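Local coordinates for D-methionine-binding lipoprotein MetQ (Escherichia coli, PDB 4YAH) that binds methionine between two lobes as the substrate-binding component of an ATP-driven D-methionine transport system, at residues Pro72-Ser77 against Lys97-Lys102; Lys89-Gln94 against Pro136-Asn141. One frame throughout, in Å; residues are numbered along the deposited sequence.

Interaction 1 of 2, residues Pro72-Ser77 against Lys97-Lys102; sequences PNEALS and KDRGYK
E74 and R99 meet in a salt bridge in which both terminal guanidinium nitrogens grip a single carboxylate oxygen. R99 NH1 and R99 NH2 each donate to E74 OE2 over 3.1 Å. NH1 takes the anti lone pair, whereas NH2 comes from above the carboxylate plane. OE2 itself sits in the guanidinium plane, and the two flat groups stand nearly perpendicular, 88° apart. R99 gets there by bending at chi2 and chi3, which folds its chain back along Y101. Its CB then lies 3.4 Å above one face of the Y101 ring, offset toward the rim, while Y101 OH sits 3.0 Å off the plane of the R99 guanidinium, over its centre. The carbonyl oxygen N73 O lies over the opposite ring face, and N73 CB comes within 3.6 Å of Y101 CE2. Y101 OH also packs against the aliphatic part of the glutamate, 3.2 Å from E74 CG. All this sits where the helices of two successive beta-alpha-beta crossovers in one lobe of a periplasmic binding protein, 71-78 and 89-99, meet, the latter through its C-terminal end and the turn after it. G100, with phi at +79°, ends the second helix and turns the chain so that Y101 points at the first. Further along, S77 OG lies 3.4 Å from Y101 CD1, and a water joins S77 OG to K102 N, from which it accepts. In the second shell, N73 is held by its own amide: ND2 donates to Q95 and Q87, and OD1 accepts from N84. K102 pairs through its backbone with E235.

Interaction 2 of 2, residues Lys89-Gln94 against Pro136-Asn141; sequences KPYLDQ and PNDPTN. With MET (methionine), chain B.
In the wall of the methionine pocket, where the two lobes close over the ligand, the first two turns of helix 89-99 meet the start of helix 139-151, P90, Y91 and Q94 packing on D138, P139 and T140. T140 CG2 presses between the helices, 3.3 Å from P90 O and 3.9 Å from Q94 CB. Beside it, Q94 bends at chi2 and lays CG against P139 CG, 4.0 Å away; its NE2 is bonded to D98. With CG anti to the backbone N (chi1 -172°), the Y91 ring reaches in under the ligand: the methionine CE stands 3.6 Å above one face, over the ring centre, and D138 OD2 comes to the ring edge, 3.5 Å from Y91 CD1, the carboxylate turned 71° from the ring. D138 is the N-cap of helix 139-151, and that same oxygen accepts from N141 N and, at 2.9 Å, from N141 ND2. The second bond steadies the amide whose ND2 lies 3.5 Å from the methionine SD, while N141 OD1 takes a bond from H88. Y91 OH is tied to Y69 O. Cut back to an alanine, Y91 would probably leave the methionine methyl without the ring face beneath it and Y69 O without its hydroxyl partner. A ligand gripped in the cleft by residues of both lobes, here Y91 and N141, marks the periplasmic binding protein fold.

From the N terminus the chain first reaches 72-77, on the helix after strand 60-66, then passes through strand 83-88 to 89-94, and at 97-102, which spans the end of helix 89-99, interaction 1 closes its loop within one lobe. After strand 103-111 the chain passes to the other lobe, entering its sheet at 115-117, and 136-141 there returns to 89-94 and closes interaction 2. The loops cross: 89-94 lies between 72-77 and 97-102, while its partner 136-141 comes after both. Helix 89-99 serves both: its far end is tied to its neighbour helix, its near end to the opposite lobe. N73 ND2 packs on Y91 CE2 at 4.1 Å, joining the contacts directly.

Interaction 1 of 2, residues Pro72-Ser77 against Lys97-Lys102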
loop_
_atom_site.group_PDB
_atom_site.type_symbol
_atom_site.label_atom_id
_atom_site.label_comp_id
_atom_site.label_asym_id
_atom_site.label_seq_id
_atom_site.Cartn_x
_atom_site.Cartn_y
_atom_site.Cartn_z
ATOM N N PRO A 72 2.739 -9.840 7.739
ATOM C CA PRO A 72 4.047 -9.208 7.981
ATOM C C PRO A 72 4.189 -8.544 9.355
ATOM O O PRO A 72 5.289 -8.562 9.934
ATOM C CB PRO A 72 4.142 -8.164 6.869
ATOM C CG PRO A 72 3.241 -8.692 5.777
ATOM C CD PRO A 72 2.118 -9.375 6.484
ATOM N N ASN A 73 3.116 -7.961 9.885
ATOM C CA ASN A 73 3.200 -7.372 11.213
ATOM C C ASN A 73 3.208 -8.449 12.308
ATOM O O ASN A 73 3.874 -8.278 13.329
ATOM C CB ASN A 73 2.067 -6.371 11.440
ATOM C CG ASN A 73 2.375 -5.019 10.859
ATOM O OD1 ASN A 73 3.534 -4.671 10.613
ATOM N ND2 ASN A 73 1.336 -4.230 10.642
ATOM N N GLU A 74 2.493 -9.555 12.091
ATOM C CA GLU A 74 2.551 -10.695 13.021
ATOM C C GLU A 74 3.969 -11.236 13.117
ATOM O O GLU A 74 4.486 -11.488 14.212
ATOM C CB GLU A 74 1.609 -11.821 12.578
ATOM C CG GLU A 74 0.136 -11.439 12.567
ATOM C CD GLU A 74 -0.798 -12.642 12.426
ATOM O OE1 GLU A 74 -0.299 -13.781 12.249
ATOM O OE2 GLU A 74 -2.033 -12.445 12.506
ATOM N N ALA A 75 4.597 -11.397 11.960
ATOM C CA ALA A 75 5.944 -11.939 11.876
ATOM C C ALA A 75 6.922 -11.033 12.610
ATOM O O ALA A 75 7.795 -11.486 13.333
ATOM C CB ALA A 75 6.346 -12.098 10.421
ATOM N N LEU A 76 6.769 -9.738 12.407
ATOM C CA LEU A 76 7.625 -8.758 13.060
ATOM C C LEU A 76 7.440 -8.783 14.570
ATOM O O LEU A 76 8.412 -8.814 15.312
ATOM C CB LEU A 76 7.323 -7.363 12.517
ATOM C CG LEU A 76 8.081 -6.208 13.149
ATOM C CD1 LEU A 76 9.583 -6.417 13.048
ATOM C CD2 LEU A 76 7.671 -4.894 12.508
ATOM N N SER A 77 6.189 -8.763 15.016
ATOM C CA SER A 77 5.862 -8.742 16.437
ATOM C C SER A 77 6.430 -9.967 17.150
ATOM O O SER A 77 6.945 -9.875 18.267
ATOM C CB SER A 77 4.353 -8.688 16.631
ATOM O OG SER A 77 4.038 -8.697 18.008
ATOM N N LYS A 97 -3.778 -0.320 17.376
ATOM C CA LYS A 97 -5.055 -0.310 18.093
ATOM C C LYS A 97 -5.695 -1.689 18.100
ATOM O O LYS A 97 -6.112 -2.185 19.144
ATOM C CB LYS A 97 -6.036 0.697 17.472
ATOM C CG LYS A 97 -5.803 2.143 17.836
ATOM C CD LYS A 97 -6.977 3.011 17.396
ATOM C CE LYS A 97 -6.861 4.432 17.952
ATOM N NZ LYS A 97 -8.088 5.255 17.687
ATOM N N ASP A 98 -5.782 -2.311 16.928
ATOM C CA ASP A 98 -6.542 -3.550 16.791
ATOM C C ASP A 98 -5.805 -4.791 17.260
ATOM O O ASP A 98 -6.450 -5.725 17.728
ATOM C CB ASP A 98 -6.976 -3.732 15.335
ATOM C CG ASP A 98 -8.051 -2.741 14.918
ATOM O OD1 ASP A 98 -8.730 -2.167 15.800
ATOM O OD2 ASP A 98 -8.212 -2.535 13.701
ATOM N N ARG A 99 -4.470 -4.809 17.156
ATOM C CA ARG A 99 -3.683 -6.008 17.476
ATOM C C ARG A 99 -2.785 -5.820 18.692
ATOM O O ARG A 99 -2.292 -6.786 19.250
ATOM C CB ARG A 99 -2.817 -6.429 16.284
ATOM C CG ARG A 99 -3.598 -6.709 14.998
ATOM C CD ARG A 99 -4.546 -7.889 15.127
ATOM N NE ARG A 99 -3.871 -9.116 15.557
ATOM C CZ ARG A 99 -3.294 -9.997 14.737
ATOM N NH1 ARG A 99 -3.286 -9.808 13.424
ATOM N NH2 ARG A 99 -2.715 -11.080 15.235
ATOM N N GLY A 100 -2.556 -4.576 19.084
ATOM C CA GLY A 100 -1.841 -4.302 20.315
ATOM C C GLY A 100 -0.334 -4.447 20.193
ATOM O O GLY A 100 0.369 -4.551 21.206
ATOM N N TYR A 101 0.169 -4.444 18.961
ATOM C CA TYR A 101 1.613 -4.524 18.708
ATOM C C TYR A 101 2.346 -3.290 19.225
ATOM O O TYR A 101 1.754 -2.219 19.350
ATOM C CB TYR A 101 1.919 -4.633 17.215
ATOM C CG TYR A 101 1.258 -5.737 16.460
ATOM C CD1 TYR A 101 1.228 -7.031 16.955
ATOM C CD2 TYR A 101 0.686 -5.484 15.213
ATOM C CE1 TYR A 101 0.637 -8.056 16.228
ATOM C CE2 TYR A 101 0.091 -6.498 14.482
ATOM C CZ TYR A 101 0.077 -7.780 14.997
ATOM O OH TYR A 101 -0.513 -8.793 14.288
ATOM N N LYS A 102 3.643 -3.446 19.494
ATOM C CA LYS A 102 4.504 -2.308 19.817
ATOM C C LYS A 102 5.510 -2.103 18.687
ATOM O O LYS A 102 6.674 -2.496 18.767
ATOM C CB LYS A 102 5.204 -2.532 21.167
ATOM C CG LYS A 102 4.228 -2.618 22.346
ATOM C CD LYS A 102 3.363 -1.363 22.466
ATOM C CE LYS A 102 2.498 -1.384 23.716
ATOM N NZ LYS A 102 3.304 -1.357 24.969
HETATM O O HOH W 1 4.748 -6.215 19.208
#

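Interaction 2 of 2, residues Lys89-Gln94 against Pro136-Asn141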
loop_
_atom_site.group_PDB
_atom_site.type_symbol
_atom_site.label_atom_id
_atom_site.label_comp_id
_atom_site.label_asym_id
_atom_site.label_seq_id
_atom_site.Cartn_x
_atom_site.Cartn_y
_atom_site.Cartn_z
ATOM N N LYS A 89 1.279 4.938 7.528
ATOM C CA LYS A 89 1.115 5.178 8.958
ATOM C C LYS A 89 -0.320 4.990 9.431
ATOM O O LYS A 89 -0.531 4.469 10.513
ATOM C CB LYS A 89 1.602 6.580 9.366
ATOM C CG LYS A 89 1.648 6.717 10.894
ATOM C CD LYS A 89 2.414 7.929 11.368
ATOM C CE LYS A 89 2.367 8.020 12.904
ATOM N NZ LYS A 89 0.996 8.412 13.370
ATOM N N PRO A 90 -1.324 5.408 8.632
ATOM C CA PRO A 90 -2.669 5.098 9.129
ATOM C C PRO A 90 -2.875 3.601 9.367
ATOM O O PRO A 90 -3.483 3.211 10.371
ATOM C CB PRO A 90 -3.573 5.633 8.021
ATOM C CG PRO A 90 -2.811 6.779 7.461
ATOM C CD PRO A 90 -1.362 6.323 7.481
ATOM N N TYR A 91 -2.362 2.781 8.461
ATOM C CA TYR A 91 -2.480 1.337 8.594
ATOM C C TYR A 91 -1.765 0.862 9.858
ATOM O O TYR A 91 -2.306 0.063 10.624
ATOM C CB TYR A 91 -1.900 0.629 7.385
ATOM C CG TYR A 91 -2.172 -0.852 7.409
ATOM C CD1 TYR A 91 -3.350 -1.358 6.868
ATOM C CD2 TYR A 91 -1.274 -1.745 7.986
ATOM C CE1 TYR A 91 -3.623 -2.721 6.877
ATOM C CE2 TYR A 91 -1.540 -3.102 8.001
ATOM C CZ TYR A 91 -2.725 -3.582 7.448
ATOM O OH TYR A 91 -3.032 -4.926 7.451
ATOM N N LEU A 92 -0.535 1.333 10.033
ATOM C CA LEU A 92 0.257 0.982 11.204
ATOM C C LEU A 92 -0.511 1.323 12.484
ATOM O O LEU A 92 -0.664 0.481 13.379
ATOM C CB LEU A 92 1.600 1.711 11.174
ATOM C CG LEU A 92 2.461 1.537 12.431
ATOM C CD1 LEU A 92 2.763 0.054 12.628
ATOM C CD2 LEU A 92 3.727 2.346 12.276
ATOM N N ASP A 93 -0.992 2.559 12.569
ATOM C CA ASP A 93 -1.735 3.019 13.745
ATOM C C ASP A 93 -2.956 2.158 14.043
ATOM O O ASP A 93 -3.234 1.840 15.190
ATOM C CB ASP A 93 -2.169 4.469 13.560
ATOM C CG ASP A 93 -0.990 5.433 13.552
ATOM O OD1 ASP A 93 0.117 5.026 13.952
ATOM O OD2 ASP A 93 -1.172 6.593 13.145
ATOM N N GLN A 94 -3.673 1.767 12.998
ATOM C CA GLN A 94 -4.838 0.912 13.147
ATOM C C GLN A 94 -4.452 -0.471 13.668
ATOM O O GLN A 94 -5.174 -1.082 14.459
ATOM C CB GLN A 94 -5.561 0.805 11.802
ATOM C CG GLN A 94 -6.890 0.109 11.873
ATOM C CD GLN A 94 -7.893 0.915 12.659
ATOM O OE1 GLN A 94 -7.954 2.141 12.534
ATOM N NE2 GLN A 94 -8.666 0.243 13.496
ATOM N N PRO A 136 -10.624 -2.311 -0.914
ATOM C CA PRO A 136 -10.021 -3.037 0.214
ATOM C C PRO A 136 -10.894 -3.018 1.460
ATOM O O PRO A 136 -11.584 -2.022 1.689
ATOM C CB PRO A 136 -8.716 -2.283 0.477
ATOM C CG PRO A 136 -8.539 -1.303 -0.619
ATOM C CD PRO A 136 -9.832 -1.150 -1.340
ATOM N N ASN A 137 -10.828 -4.060 2.291
ATOM C CA ASN A 137 -11.725 -4.143 3.448
ATOM C C ASN A 137 -11.100 -3.808 4.807
ATOM O O ASN A 137 -11.781 -3.877 5.823
ATOM C CB ASN A 137 -12.347 -5.533 3.511
ATOM C CG ASN A 137 -11.348 -6.623 3.866
ATOM O OD1 ASN A 137 -10.144 -6.391 4.008
ATOM N ND2 ASN A 137 -11.858 -7.834 3.997
ATOM N N ASP A 138 -9.831 -3.427 4.826
ATOM C CA ASP A 138 -9.203 -3.018 6.082
ATOM C C ASP A 138 -9.542 -1.543 6.319
ATOM O O ASP A 138 -9.703 -0.781 5.364
ATOM C CB ASP A 138 -7.692 -3.252 6.033
ATOM C CG ASP A 138 -7.029 -2.455 4.939
ATOM O OD1 ASP A 138 -7.115 -2.892 3.757
ATOM O OD2 ASP A 138 -6.464 -1.377 5.264
ATOM N N PRO A 139 -9.682 -1.128 7.587
ATOM C CA PRO A 139 -10.298 0.192 7.834
ATOM C C PRO A 139 -9.645 1.381 7.149
ATOM O O PRO A 139 -10.386 2.246 6.650
ATOM C CB PRO A 139 -10.187 0.353 9.354
ATOM C CG PRO A 139 -10.168 -1.028 9.871
ATOM C CD PRO A 139 -9.419 -1.851 8.839
ATOM N N THR A 140 -8.319 1.462 7.114
ATOM C CA THR A 140 -7.711 2.676 6.587
ATOM C C THR A 140 -7.697 2.670 5.054
ATOM O O THR A 140 -7.845 3.730 4.439
ATOM C CB THR A 140 -6.291 2.909 7.122
ATOM O OG1 THR A 140 -5.412 1.856 6.733
ATOM C CG2 THR A 140 -6.324 3.006 8.625
ATOM N N ASN A 141 -7.548 1.512 4.420
ATOM C CA ASN A 141 -7.532 1.533 2.954
ATOM C C ASN A 141 -8.951 1.553 2.422
ATOM O O ASN A 141 -9.196 2.100 1.348
ATOM C CB ASN A 141 -6.710 0.375 2.404
ATOM C CG ASN A 141 -5.219 0.615 2.585
ATOM O OD1 ASN A 141 -4.632 1.497 1.953
ATOM N ND2 ASN A 141 -4.612 -0.143 3.477
HETATM N N MET B . 1.580 -0.146 -0.493
HETATM C CA MET B . 0.229 0.060 0.030
HETATM C C MET B . -0.270 1.419 -0.401
HETATM O O MET B . 0.460 2.398 -0.218
HETATM C CB MET B . 0.214 -0.040 1.558
HETATM C CG MET B . -1.175 -0.027 2.177
HETATM S SD MET B . -1.179 -0.135 3.979
HETATM C CE MET B . -0.759 -1.863 4.202
HETATM O OXT MET B . -1.405 1.540 -0.903
#